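Local coordinates for CLIP-associating protein (Drosophila melanogaster, PDB 4G3A) that tracks microtubule plus ends and stabilises dynamic microtubules, serving spindle formation, kinetochore attachment and tubulin incorporation during poleward flux, at residues Thr33-Asp38 / Ile77-Ser82; Thr45-Leu50 / Asn85-Thr90; Lys109-Leu114 / Leu149-Asn154; Asp116-Arg121 / His157-Gln162. One frame throughout, in Å; residues are numbered along the deposited sequence.

Contact 1. Residues Thr33-Asp38 / Ile77-Ser82; sequences TFLSDD and IKRLGS
R79 reaches from the last turn of helix 63-80 across to L35 and D37, where helix 21-36 runs out. Walking along 77-82, I77 takes no part and packs on L113, D116 and L117 of helix 104-119. K78 forms a salt bridge with E75 on its own helix. Next comes R79, which carries nearly the whole contact. With CG anti to the carbonyl carbon (chi1 -67°) and an extended chain as far as NE, it delivers its guanidinium edge-on to L35 O. NE donates to that oxygen at 2.9 Å, in the carbonyl plane and on a lone pair. NH2 donates to the same L35 O at 3.0 Å, coming from above the carbonyl plane. NH2 also lies 2.6 Å from D37 O, again at the guanidinium edge, while NH1 donates to N40 O in the loop that follows. The positive group therefore sits at a helix C-terminus, where it is probably favoured by the partial negative charge of the last carbonyls. With an alanine here, L35 O is likely to lose both these donors, and the turn at 37-40 would be less tied down. L80 then packs on I42, and G81, with positive phi, leaves the helix. As for the surroundings, L35 lies against L76 and E75 of helix 63-80 and L9 of helix 9-18, and the loop residue I42 meets both L35 and R79.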
loop_
_atom_site.group_PDB
_atom_site.type_symbol
_atom_site.label_atom_id
_atom_site.label_comp_id
_atom_site.label_asym_id
_atom_site.label_seq_id
_atom_site.Cartn_x
_atom_site.Cartn_y
_atom_site.Cartn_z
ATOM N N THR A 33 19.941 -1.121 -6.430
ATOM C CA THR A 33 20.742 -0.217 -7.246
ATOM C C THR A 33 20.718 -0.637 -8.710
ATOM O O THR A 33 20.530 0.189 -9.603
ATOM C CB THR A 33 22.196 -0.174 -6.768
ATOM O OG1 THR A 33 22.249 0.423 -5.466
ATOM C CG2 THR A 33 23.051 0.638 -7.731
ATOM N N PHE A 34 20.903 -1.928 -8.947
ATOM C CA PHE A 34 20.933 -2.470 -10.299
ATOM C C PHE A 34 19.628 -2.190 -11.036
ATOM O O PHE A 34 19.633 -1.648 -12.138
ATOM C CB PHE A 34 21.191 -3.980 -10.250
ATOM C CG PHE A 34 21.224 -4.634 -11.602
ATOM C CD1 PHE A 34 22.427 -4.803 -12.274
ATOM C CD2 PHE A 34 20.056 -5.083 -12.200
ATOM C CE1 PHE A 34 22.466 -5.407 -13.523
ATOM C CE2 PHE A 34 20.084 -5.687 -13.449
ATOM C CZ PHE A 34 21.293 -5.854 -14.108
ATOM N N LEU A 35 18.510 -2.569 -10.419
ATOM C CA LEU A 35 17.194 -2.400 -11.028
ATOM C C LEU A 35 16.810 -0.932 -11.190
ATOM O O LEU A 35 15.992 -0.588 -12.048
ATOM C CB LEU A 35 16.126 -3.115 -10.188
ATOM C CG LEU A 35 16.241 -4.638 -10.104
ATOM C CD1 LEU A 35 15.167 -5.188 -9.192
ATOM C CD2 LEU A 35 16.139 -5.267 -11.478
ATOM N N SER A 36 17.380 -0.066 -10.356
ATOM C CA SER A 36 17.030 1.353 -10.398
ATOM C C SER A 36 17.600 2.057 -11.630
ATOM O O SER A 36 17.027 3.024 -12.132
ATOM C CB SER A 36 17.496 2.054 -9.125
ATOM O OG SER A 36 16.819 1.532 -7.993
ATOM N N ASP A 37 18.730 1.559 -12.115
ATOM C CA ASP A 37 19.413 2.167 -13.250
ATOM C C ASP A 37 18.823 1.649 -14.565
ATOM O O ASP A 37 18.988 0.481 -14.908
ATOM C CB ASP A 37 20.908 1.843 -13.164
ATOM C CG ASP A 37 21.740 2.615 -14.172
ATOM O OD1 ASP A 37 21.161 3.180 -15.120
ATOM O OD2 ASP A 37 22.979 2.646 -14.015
ATOM N N ASP A 38 18.136 2.515 -15.307
ATOM C CA ASP A 38 17.503 2.064 -16.547
ATOM C C ASP A 38 18.504 1.765 -17.671
ATOM O O ASP A 38 18.103 1.428 -18.786
ATOM C CB ASP A 38 16.396 3.021 -17.020
ATOM C CG ASP A 38 16.935 4.262 -17.705
ATOM O OD1 ASP A 38 17.993 4.773 -17.283
ATOM O OD2 ASP A 38 16.288 4.734 -18.662
ATOM N N ILE A 77 8.160 -3.472 -10.717
ATOM C CA ILE A 77 6.874 -2.922 -11.117
ATOM C C ILE A 77 7.093 -1.814 -12.136
ATOM O O ILE A 77 6.428 -1.772 -13.167
ATOM C CB ILE A 77 6.099 -2.353 -9.914
ATOM C CG1 ILE A 77 5.593 -3.483 -9.022
ATOM C CG2 ILE A 77 4.928 -1.500 -10.375
ATOM C CD1 ILE A 77 5.313 -3.018 -7.624
ATOM N N LYS A 78 8.025 -0.909 -11.843
ATOM C CA LYS A 78 8.319 0.190 -12.756
ATOM C C LYS A 78 8.781 -0.307 -14.123
ATOM O O LYS A 78 8.370 0.226 -15.150
ATOM C CB LYS A 78 9.364 1.126 -12.157
ATOM C CG LYS A 78 8.876 1.886 -10.952
ATOM C CD LYS A 78 10.009 2.653 -10.330
ATOM C CE LYS A 78 9.690 3.017 -8.901
ATOM N NZ LYS A 78 10.849 3.725 -8.297
ATOM N N ARG A 79 9.622 -1.339 -14.137
ATOM C CA ARG A 79 10.127 -1.889 -15.395
ATOM C C ARG A 79 9.107 -2.767 -16.104
ATOM O O ARG A 79 9.055 -2.790 -17.335
ATOM C CB ARG A 79 11.384 -2.727 -15.160
ATOM C CG ARG A 79 12.584 -1.953 -14.702
ATOM C CD ARG A 79 13.758 -2.879 -14.608
ATOM N NE ARG A 79 14.986 -2.163 -14.296
ATOM C CZ ARG A 79 15.939 -1.892 -15.180
ATOM N NH1 ARG A 79 15.817 -2.282 -16.447
ATOM N NH2 ARG A 79 17.017 -1.231 -14.792
ATOM N N LEU A 80 8.317 -3.506 -15.329
ATOM C CA LEU A 80 7.424 -4.521 -15.892
ATOM C C LEU A 80 6.031 -4.001 -16.218
ATOM O O LEU A 80 5.354 -4.532 -17.098
ATOM C CB LEU A 80 7.303 -5.711 -14.945
ATOM C CG LEU A 80 8.216 -6.901 -15.225
ATOM C CD1 LEU A 80 9.632 -6.434 -15.469
ATOM C CD2 LEU A 80 8.157 -7.893 -14.080
ATOM N N GLY A 81 5.595 -2.978 -15.500
ATOM C CA GLY A 81 4.261 -2.446 -15.712
ATOM C C GLY A 81 3.237 -3.553 -15.574
ATOM O O GLY A 81 3.304 -4.342 -14.636
ATOM N N SER A 82 2.305 -3.629 -16.520
ATOM C CA SER A 82 1.205 -4.587 -16.416
ATOM C C SER A 82 1.700 -6.026 -16.349
ATOM O O SER A 82 1.004 -6.904 -15.843
ATOM C CB SER A 82 0.185 -4.405 -17.556
ATOM O OG SER A 82 0.737 -4.728 -18.823
#

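Contact 2. Residues Thr45-Leu50 / Asn85-Thr90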
loop_
_atom_site.group_PDB
_atom_site.type_symbol
_atom_site.label_atom_id
_atom_site.label_comp_id
_atom_site.label_asym_id
_atom_site.label_seq_id
_atom_site.Cartn_x
_atom_site.Cartn_y
_atom_site.Cartn_z
ATOM N N THR A 45 17.035 -15.632 -16.978
ATOM C CA THR A 45 16.512 -16.925 -17.395
ATOM C C THR A 45 15.006 -16.991 -17.227
ATOM O O THR A 45 14.284 -17.323 -18.165
ATOM C CB THR A 45 17.152 -18.072 -16.601
ATOM O OG1 THR A 45 18.514 -18.229 -17.010
ATOM C CG2 THR A 45 16.398 -19.372 -16.842
ATOM N N ASP A 46 14.543 -16.675 -16.024
ATOM C CA ASP A 46 13.122 -16.711 -15.702
ATOM C C ASP A 46 12.851 -15.713 -14.583
ATOM O O ASP A 46 13.391 -15.841 -13.485
ATOM C CB ASP A 46 12.712 -18.124 -15.276
ATOM C CG ASP A 46 11.207 -18.293 -15.150
ATOM O OD1 ASP A 46 10.499 -17.285 -14.922
ATOM O OD2 ASP A 46 10.738 -19.450 -15.271
HETATM N N MSE A 47 12.025 -14.714 -14.878
HETATM C CA MSE A 47 11.720 -13.647 -13.925
HETATM C C MSE A 47 11.110 -14.200 -12.642
HETATM O O MSE A 47 11.366 -13.690 -11.553
HETATM C CB MSE A 47 10.790 -12.620 -14.568
HETATM C CG MSE A 47 10.343 -11.502 -13.639
HETATM SE SE MSE A 47 11.829 -10.489 -12.870
HETATM C CE MSE A 47 12.464 -9.589 -14.480
ATOM N N GLY A 48 10.315 -15.257 -12.777
ATOM C CA GLY A 48 9.706 -15.911 -11.634
ATOM C C GLY A 48 10.730 -16.329 -10.597
ATOM O O GLY A 48 10.455 -16.320 -9.399
ATOM N N PHE A 49 11.923 -16.692 -11.058
ATOM C CA PHE A 49 12.997 -17.079 -10.150
ATOM C C PHE A 49 13.409 -15.925 -9.242
ATOM O O PHE A 49 13.731 -16.129 -8.073
ATOM C CB PHE A 49 14.220 -17.579 -10.922
ATOM C CG PHE A 49 14.081 -18.976 -11.449
ATOM C CD1 PHE A 49 13.722 -20.016 -10.609
ATOM C CD2 PHE A 49 14.343 -19.254 -12.779
ATOM C CE1 PHE A 49 13.606 -21.304 -11.092
ATOM C CE2 PHE A 49 14.230 -20.539 -13.268
ATOM C CZ PHE A 49 13.861 -21.566 -12.423
ATOM N N LEU A 50 13.415 -14.713 -9.785
ATOM C CA LEU A 50 13.762 -13.552 -8.976
ATOM C C LEU A 50 12.645 -13.270 -7.988
ATOM O O LEU A 50 12.901 -12.964 -6.822
ATOM C CB LEU A 50 14.036 -12.325 -9.843
ATOM C CG LEU A 50 14.345 -11.069 -9.022
ATOM C CD1 LEU A 50 15.535 -11.313 -8.107
ATOM C CD2 LEU A 50 14.594 -9.875 -9.925
ATOM N N ASN A 85 1.685 -8.030 -13.103
ATOM C CA ASN A 85 0.431 -8.448 -12.475
ATOM C C ASN A 85 0.346 -9.957 -12.309
ATOM O O ASN A 85 -0.538 -10.462 -11.626
ATOM C CB ASN A 85 -0.791 -7.905 -13.226
ATOM C CG ASN A 85 -2.039 -7.887 -12.366
ATOM O OD1 ASN A 85 -1.966 -7.684 -11.151
ATOM N ND2 ASN A 85 -3.193 -8.105 -12.988
ATOM N N ALA A 86 1.283 -10.670 -12.926
ATOM C CA ALA A 86 1.381 -12.112 -12.753
ATOM C C ALA A 86 1.788 -12.461 -11.326
ATOM O O ALA A 86 1.564 -13.576 -10.862
ATOM C CB ALA A 86 2.380 -12.693 -13.742
ATOM N N TYR A 87 2.387 -11.503 -10.627
ATOM C CA TYR A 87 2.953 -11.771 -9.310
ATOM C C TYR A 87 2.184 -11.100 -8.170
ATOM O O TYR A 87 2.437 -11.370 -6.994
ATOM C CB TYR A 87 4.414 -11.332 -9.292
ATOM C CG TYR A 87 5.193 -11.875 -10.468
ATOM C CD1 TYR A 87 5.455 -13.232 -10.574
ATOM C CD2 TYR A 87 5.651 -11.034 -11.479
ATOM C CE1 TYR A 87 6.162 -13.745 -11.649
ATOM C CE2 TYR A 87 6.363 -11.541 -12.561
ATOM C CZ TYR A 87 6.612 -12.898 -12.639
ATOM O OH TYR A 87 7.318 -13.419 -13.707
ATOM N N THR A 88 1.247 -10.226 -8.526
ATOM C CA THR A 88 0.466 -9.484 -7.533
ATOM C C THR A 88 -0.134 -10.370 -6.423
ATOM O O THR A 88 0.023 -10.082 -5.240
ATOM C CB THR A 88 -0.642 -8.641 -8.211
ATOM O OG1 THR A 88 -0.061 -7.822 -9.233
ATOM C CG2 THR A 88 -1.351 -7.751 -7.193
ATOM N N ALA A 89 -0.813 -11.444 -6.803
ATOM C CA ALA A 89 -1.464 -12.328 -5.832
ATOM C C ALA A 89 -0.476 -12.978 -4.856
ATOM O O ALA A 89 -0.836 -13.308 -3.724
ATOM C CB ALA A 89 -2.265 -13.399 -6.559
ATOM N N THR A 90 0.761 -13.163 -5.303
ATOM C CA THR A 90 1.795 -13.792 -4.487
ATOM C C THR A 90 2.379 -12.792 -3.505
ATOM O O THR A 90 2.593 -13.090 -2.333
ATOM C CB THR A 90 2.941 -14.349 -5.366
ATOM O OG1 THR A 90 2.510 -15.552 -6.011
ATOM C CG2 THR A 90 4.181 -14.646 -4.528
#
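Y87 pushes its hydroxyl end into the first turn of helix 47-58, against M47 and G48. This is the tight part: OH comes 3.6 Å from M47 CG and equally close to G48 N, while CZ lies 4.1 Å from M47 CG. The selenomethionine crosses the tyrosine at about a right angle and makes contact through CB and CG; CG is anti to the backbone N (chi1 177°), and the bends at chi2 and chi3 carry the selenium off from the ring. One ring face of Y87 is covered from within its own segment by A86 CB, 4.1 Å above the ring centre. A serine in place of Y87 would probably open a gap beside M47 and G48 and uncover the start of the helix. The solvent side is looser: there the exposed D46 is the N-cap, its OD1 accepting from G48 N at 3.0 Å, from above the carboxylate plane. Within 85-90, T88 OG1 donates to N85 OD1. Such packing between the starts of helix 47-58 and helix 88-98, next but one in the chain and belonging to HEAT 1 and HEAT 2, is part of the stacked repeats of a TOG domain.

Contact 3. Residues Lys109-Leu114 / Leu149-Asn154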
loop_
_atom_site.group_PDB
_atom_site.type_symbol
_atom_site.label_atom_id
_atom_site.label_comp_id
_atom_site.label_asym_id
_atom_site.label_seq_id
_atom_site.Cartn_x
_atom_site.Cartn_y
_atom_site.Cartn_z
ATOM N N LYS A 109 8.006 2.161 2.399
ATOM C CA LYS A 109 8.338 1.457 1.166
ATOM C C LYS A 109 7.200 0.536 0.750
ATOM O O LYS A 109 6.968 0.325 -0.438
ATOM C CB LYS A 109 9.658 0.696 1.298
ATOM C CG LYS A 109 10.853 1.589 1.640
ATOM C CD LYS A 109 11.028 2.703 0.616
ATOM C CE LYS A 109 12.203 3.614 0.970
ATOM N NZ LYS A 109 12.298 4.759 0.037
ATOM N N ALA A 110 6.475 0.005 1.730
ATOM C CA ALA A 110 5.290 -0.792 1.435
ATOM C C ALA A 110 4.203 0.078 0.792
ATOM O O ALA A 110 3.621 -0.287 -0.233
ATOM C CB ALA A 110 4.771 -1.457 2.702
ATOM N N GLN A 111 3.942 1.243 1.380
ATOM C CA GLN A 111 2.936 2.143 0.814
ATOM C C GLN A 111 3.382 2.552 -0.592
ATOM O O GLN A 111 2.587 2.636 -1.527
ATOM C CB GLN A 111 2.767 3.378 1.704
ATOM C CG GLN A 111 1.935 3.156 2.980
ATOM C CD GLN A 111 0.439 3.188 2.720
ATOM O OE1 GLN A 111 -0.013 3.026 1.580
ATOM N NE2 GLN A 111 -0.343 3.385 3.779
ATOM N N LEU A 112 4.679 2.784 -0.744
ATOM C CA LEU A 112 5.202 3.206 -2.038
ATOM C C LEU A 112 5.049 2.093 -3.092
ATOM O O LEU A 112 4.686 2.361 -4.231
ATOM C CB LEU A 112 6.654 3.690 -1.903
ATOM C CG LEU A 112 7.385 4.185 -3.154
ATOM C CD1 LEU A 112 6.504 5.059 -4.044
ATOM C CD2 LEU A 112 8.660 4.921 -2.760
ATOM N N LEU A 113 5.301 0.846 -2.709
ATOM C CA LEU A 113 5.040 -0.288 -3.600
ATOM C C LEU A 113 3.587 -0.295 -4.076
ATOM O O LEU A 113 3.303 -0.540 -5.262
ATOM C CB LEU A 113 5.374 -1.624 -2.900
ATOM C CG LEU A 113 5.248 -2.904 -3.737
ATOM C CD1 LEU A 113 6.116 -4.083 -3.171
ATOM C CD2 LEU A 113 3.791 -3.334 -3.897
ATOM N N LEU A 114 2.661 -0.038 -3.149
ATOM C CA LEU A 114 1.245 0.021 -3.505
ATOM C C LEU A 114 0.966 1.157 -4.497
ATOM O O LEU A 114 0.263 0.967 -5.480
ATOM C CB LEU A 114 0.353 0.162 -2.259
ATOM C CG LEU A 114 0.401 -1.002 -1.262
ATOM C CD1 LEU A 114 -0.442 -0.675 -0.032
ATOM C CD2 LEU A 114 -0.065 -2.291 -1.919
ATOM N N LEU A 149 -6.335 3.118 5.504
ATOM C CA LEU A 149 -7.133 4.338 5.349
ATOM C C LEU A 149 -6.299 5.395 4.634
ATOM O O LEU A 149 -6.801 6.100 3.765
ATOM C CB LEU A 149 -7.654 4.846 6.699
ATOM C CG LEU A 149 -8.721 3.946 7.341
ATOM C CD1 LEU A 149 -9.000 4.337 8.785
ATOM C CD2 LEU A 149 -10.017 3.922 6.523
ATOM N N GLN A 150 -5.016 5.475 4.973
ATOM C CA GLN A 150 -4.134 6.449 4.341
ATOM C C GLN A 150 -3.898 6.105 2.870
ATOM O O GLN A 150 -3.775 6.996 2.027
ATOM C CB GLN A 150 -2.812 6.551 5.105
ATOM C CG GLN A 150 -1.864 7.609 4.562
ATOM C CD GLN A 150 -2.374 9.016 4.771
ATOM O OE1 GLN A 150 -2.423 9.821 3.831
ATOM N NE2 GLN A 150 -2.768 9.324 6.006
ATOM N N THR A 151 -3.842 4.809 2.558
ATOM C CA THR A 151 -3.707 4.385 1.170
ATOM C C THR A 151 -4.899 4.882 0.361
ATOM O O THR A 151 -4.750 5.327 -0.778
ATOM C CB THR A 151 -3.645 2.845 1.043
ATOM O OG1 THR A 151 -2.557 2.334 1.828
ATOM C CG2 THR A 151 -3.470 2.439 -0.414
ATOM N N ILE A 152 -6.091 4.778 0.940
ATOM C CA ILE A 152 -7.291 5.281 0.280
ATOM C C ILE A 152 -7.177 6.783 0.039
ATOM O O ILE A 152 -7.455 7.286 -1.062
ATOM C CB ILE A 152 -8.543 5.039 1.139
ATOM C CG1 ILE A 152 -8.844 3.542 1.247
ATOM C CG2 ILE A 152 -9.735 5.808 0.569
ATOM C CD1 ILE A 152 -9.988 3.222 2.207
ATOM N N VAL A 153 -6.766 7.498 1.073
ATOM C CA VAL A 153 -6.624 8.960 0.971
ATOM C C VAL A 153 -5.647 9.328 -0.151
ATOM O O VAL A 153 -5.939 10.188 -0.995
ATOM C CB VAL A 153 -6.186 9.579 2.308
ATOM C CG1 VAL A 153 -5.673 11.009 2.101
ATOM C CG2 VAL A 153 -7.361 9.583 3.306
ATOM N N ASN A 154 -4.502 8.655 -0.177
ATOM C CA ASN A 154 -3.470 8.961 -1.177
ATOM C C ASN A 154 -3.953 8.652 -2.585
ATOM O O ASN A 154 -3.710 9.420 -3.510
ATOM C CB ASN A 154 -2.175 8.184 -0.904
ATOM C CG ASN A 154 -1.503 8.584 0.397
ATOM O OD1 ASN A 154 -0.689 7.838 0.937
ATOM N ND2 ASN A 154 -1.843 9.759 0.910
HETATM O O HOH W 1 -0.193 5.145 -0.343
#
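Q111 and T151 meet through a polar bridge between two buried helix faces. Following the glutamine outward, CB points toward helix 142-159, and CG is anti to the carbonyl carbon (chi1 -77°). A bend at chi2 (-80°) then turns the amide onto T151, where CD comes 3.2 Å from OG1. The carbonyl oxygen OE1 accepts from T151 OG1 at 2.6 Å, a short bond whose donor is tilted only modestly from the carbonyl plane. The same oxygen takes a second bond from a water at 2.9 Å, and this water also donates to N154 OD1, 3.0 Å away, so the amide is tied to two turns of the partner helix. On the other branch, NE2 donates to E147 OE1, on helix 142-159 just ahead of 149-154, and passes 4.2 Å from Q150 CB. With OE1 and NE2 both engaged, the rotation of the amide is well fixed. T151 OG1 is also hydrogen-bonded to E147 O of its own helix; as a hydroxyl has one hydrogen, the two acceptors probably share it. L114, one turn further along, adds CD1 at 4.1 Å from T151 OG1 and also packs on L92 of helix 88-98. The partly exposed N154 is linked to Q150 OE1 by a weak bond from ND2. The local axes of the two helices pass 11.1 Å apart at 43°, wide enough for long side chains and a water between them. Helices set side by side, here with a buried polar pair between them, make up the HEAT-repeat stack of the TOG domain.

Contact 4. Residues Asp116-Arg121 / His157-Gln162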
loop_
_atom_site.group_PDB
_atom_site.type_symbol
_atom_site.label_atom_id
_atom_site.label_comp_id
_atom_site.label_asym_id
_atom_site.label_seq_id
_atom_site.Cartn_x
_atom_site.Cartn_y
_atom_site.Cartn_z
ATOM N N ASP A 116 3.085 2.432 -6.559
ATOM C CA ASP A 116 3.751 2.054 -7.804
ATOM C C ASP A 116 2.898 1.090 -8.631
ATOM O O ASP A 116 2.820 1.220 -9.852
ATOM C CB ASP A 116 5.148 1.475 -7.539
ATOM C CG ASP A 116 6.151 2.531 -7.084
ATOM O OD1 ASP A 116 5.986 3.729 -7.411
ATOM O OD2 ASP A 116 7.116 2.157 -6.392
ATOM N N LEU A 117 2.240 0.141 -7.975
ATOM C CA LEU A 117 1.322 -0.759 -8.678
ATOM C C LEU A 117 0.282 0.012 -9.497
ATOM O O LEU A 117 -0.070 -0.373 -10.612
ATOM C CB LEU A 117 0.604 -1.685 -7.691
ATOM C CG LEU A 117 1.383 -2.784 -6.958
ATOM C CD1 LEU A 117 0.531 -3.423 -5.864
ATOM C CD2 LEU A 117 1.878 -3.867 -7.941
HETATM N N MSE A 118 -0.218 1.099 -8.926
HETATM C CA MSE A 118 -1.256 1.882 -9.575
HETATM C C MSE A 118 -0.651 2.844 -10.593
HETATM O O MSE A 118 -1.126 2.942 -11.716
HETATM C CB MSE A 118 -2.076 2.642 -8.526
HETATM C CG MSE A 118 -2.861 1.721 -7.611
HETATM SE SE MSE A 118 -4.000 2.744 -6.359
HETATM C CE MSE A 118 -2.599 3.280 -5.127
ATOM N N GLU A 119 0.404 3.549 -10.209
ATOM C CA GLU A 119 0.992 4.524 -11.119
ATOM C C GLU A 119 1.482 3.843 -12.400
ATOM O O GLU A 119 1.292 4.360 -13.499
ATOM C CB GLU A 119 2.134 5.302 -10.459
ATOM C CG GLU A 119 2.705 6.403 -11.359
ATOM C CD GLU A 119 3.709 7.314 -10.654
ATOM O OE1 GLU A 119 3.898 7.186 -9.426
ATOM O OE2 GLU A 119 4.306 8.172 -11.340
ATOM N N HIS A 120 2.081 2.666 -12.259
ATOM C CA HIS A 120 2.613 1.965 -13.425
ATOM C C HIS A 120 1.636 0.963 -14.027
ATOM O O HIS A 120 2.016 0.101 -14.817
ATOM C CB HIS A 120 3.976 1.349 -13.099
ATOM C CG HIS A 120 4.955 2.365 -12.609
ATOM N ND1 HIS A 120 5.749 3.099 -13.464
ATOM C CD2 HIS A 120 5.212 2.823 -11.365
ATOM C CE1 HIS A 120 6.474 3.950 -12.761
ATOM N NE2 HIS A 120 6.164 3.809 -11.486
ATOM N N ARG A 121 0.370 1.096 -13.648
ATOM C CA ARG A 121 -0.714 0.384 -14.312
ATOM C C ARG A 121 -0.596 -1.135 -14.251
ATOM O O ARG A 121 -0.952 -1.833 -15.204
ATOM C CB ARG A 121 -0.856 0.847 -15.767
ATOM C CG ARG A 121 -1.039 2.340 -15.932
ATOM C CD ARG A 121 -1.384 2.688 -17.370
ATOM N NE ARG A 121 -1.653 4.113 -17.537
ATOM C CZ ARG A 121 -2.842 4.675 -17.344
ATOM N NH1 ARG A 121 -3.877 3.931 -16.976
ATOM N NH2 ARG A 121 -2.995 5.980 -17.519
ATOM N N HIS A 157 -6.449 11.320 -3.606
ATOM C CA HIS A 157 -5.756 12.557 -3.895
ATOM C C HIS A 157 -5.019 12.462 -5.233
ATOM O O HIS A 157 -4.976 13.425 -5.981
ATOM C CB HIS A 157 -4.813 12.944 -2.754
ATOM C CG HIS A 157 -5.534 13.471 -1.537
ATOM N ND1 HIS A 157 -6.818 13.932 -1.580
ATOM C CD2 HIS A 157 -5.110 13.606 -0.252
ATOM C CE1 HIS A 157 -7.185 14.330 -0.360
ATOM N NE2 HIS A 157 -6.168 14.147 0.449
ATOM N N GLU A 158 -4.476 11.289 -5.551
ATOM C CA GLU A 158 -3.660 11.144 -6.760
ATOM C C GLU A 158 -4.498 10.923 -8.014
ATOM O O GLU A 158 -4.153 11.427 -9.097
ATOM C CB GLU A 158 -2.630 10.019 -6.599
ATOM C CG GLU A 158 -1.377 10.443 -5.846
ATOM C CD GLU A 158 -0.572 9.265 -5.324
ATOM O OE1 GLU A 158 -0.210 8.374 -6.125
ATOM O OE2 GLU A 158 -0.302 9.235 -4.103
ATOM N N TYR A 159 -5.608 10.207 -7.871
ATOM C CA TYR A 159 -6.413 9.841 -9.039
ATOM C C TYR A 159 -7.786 10.506 -9.160
ATOM O O TYR A 159 -8.342 10.574 -10.252
ATOM C CB TYR A 159 -6.547 8.324 -9.124
ATOM C CG TYR A 159 -5.192 7.672 -9.282
ATOM C CD1 TYR A 159 -4.509 7.743 -10.489
ATOM C CD2 TYR A 159 -4.592 7.018 -8.225
ATOM C CE1 TYR A 159 -3.263 7.170 -10.642
ATOM C CE2 TYR A 159 -3.345 6.436 -8.368
ATOM C CZ TYR A 159 -2.682 6.525 -9.582
ATOM O OH TYR A 159 -1.443 5.945 -9.730
ATOM N N GLY A 160 -8.336 10.973 -8.045
ATOM C CA GLY A 160 -9.637 11.624 -8.068
ATOM C C GLY A 160 -10.788 10.678 -8.350
ATOM O O GLY A 160 -10.579 9.482 -8.543
ATOM N N THR A 161 -12.010 11.219 -8.377
ATOM C CA THR A 161 -13.224 10.405 -8.492
ATOM C C THR A 161 -13.430 9.778 -9.876
ATOM O O THR A 161 -14.311 8.939 -10.064
ATOM C CB THR A 161 -14.478 11.226 -8.091
ATOM O OG1 THR A 161 -14.700 12.265 -9.054
ATOM C CG2 THR A 161 -14.286 11.849 -6.726
ATOM N N GLN A 162 -12.600 10.180 -10.833
ATOM C CA GLN A 162 -12.612 9.628 -12.185
ATOM C C GLN A 162 -12.218 8.146 -12.199
ATOM O O GLN A 162 -12.698 7.366 -13.024
ATOM C CB GLN A 162 -11.627 10.427 -13.052
ATOM C CG GLN A 162 -11.803 10.311 -14.553
ATOM C CD GLN A 162 -10.647 10.951 -15.328
ATOM O OE1 GLN A 162 -9.763 11.597 -14.750
ATOM N NE2 GLN A 162 -10.654 10.772 -16.642
#
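Y159 lays its ring beside the selenomethionine M118 in a Met-aromatic contact, at the C-terminal ends of two helices of the HEAT-repeat solenoid. The selenium lies 5.3 Å from the ring centroid and well off the normal (58°), so the approach is oblique. Closer touching comes from M118 CB, which sits 3.6 Å from Y159 OH and 4.0 Å from CE2. Because CG of Y159 is anti to its carbonyl carbon (chi1 -61°), the ring projects across to helix 104-119, and its hydroxyl ends against the backbone between M118 and E119. There OH lies 3.3 Å from M118 C and 3.1 Å from E119 N; the latter has a poor angle and is no hydrogen bond, so the tyrosine rests on the backbone without being bonded to it. The solvent-exposed E119 also touches this OH with its CB, at 3.7 Å.

One shell further out, E158 CB covers part of one ring face of Y159. P125, at the start of helix 125-136, touches both M118 and Y159, and L128 from the same helix packs on M118, so a third helix backs the pair. Both helices end at the contact itself, with E119 and Y159 as their last helical residues: G160 takes positive phi, while R121, also with positive phi, is the C-prime residue of a Schellman motif. In that motif V122 N pairs with L117 O, and R121 N donates to M118 O at 3.1 Å.

How the contacts relate
Along this N-terminal TOG domain the contacts follow the chain from one end of the helical row toward the other. Contacts 1 and 2 interleave in sequence, lie about 14 Å apart between centres and touch where L80 meets M47. Contacts 3 and 4 both join helix 104-119 to helix 142-159, with centres about 11 Å apart, one in the buried middle and the other at the helix ends. Helix 63-80 packs on helix 104-119 and links the two pairs; K78 of contact 1 touches H120 of contact 4. Contacts 2 and 3 do not touch. Each contact joins helices that are next but one in the chain, building one continuous solenoid in this microtubule-associated protein.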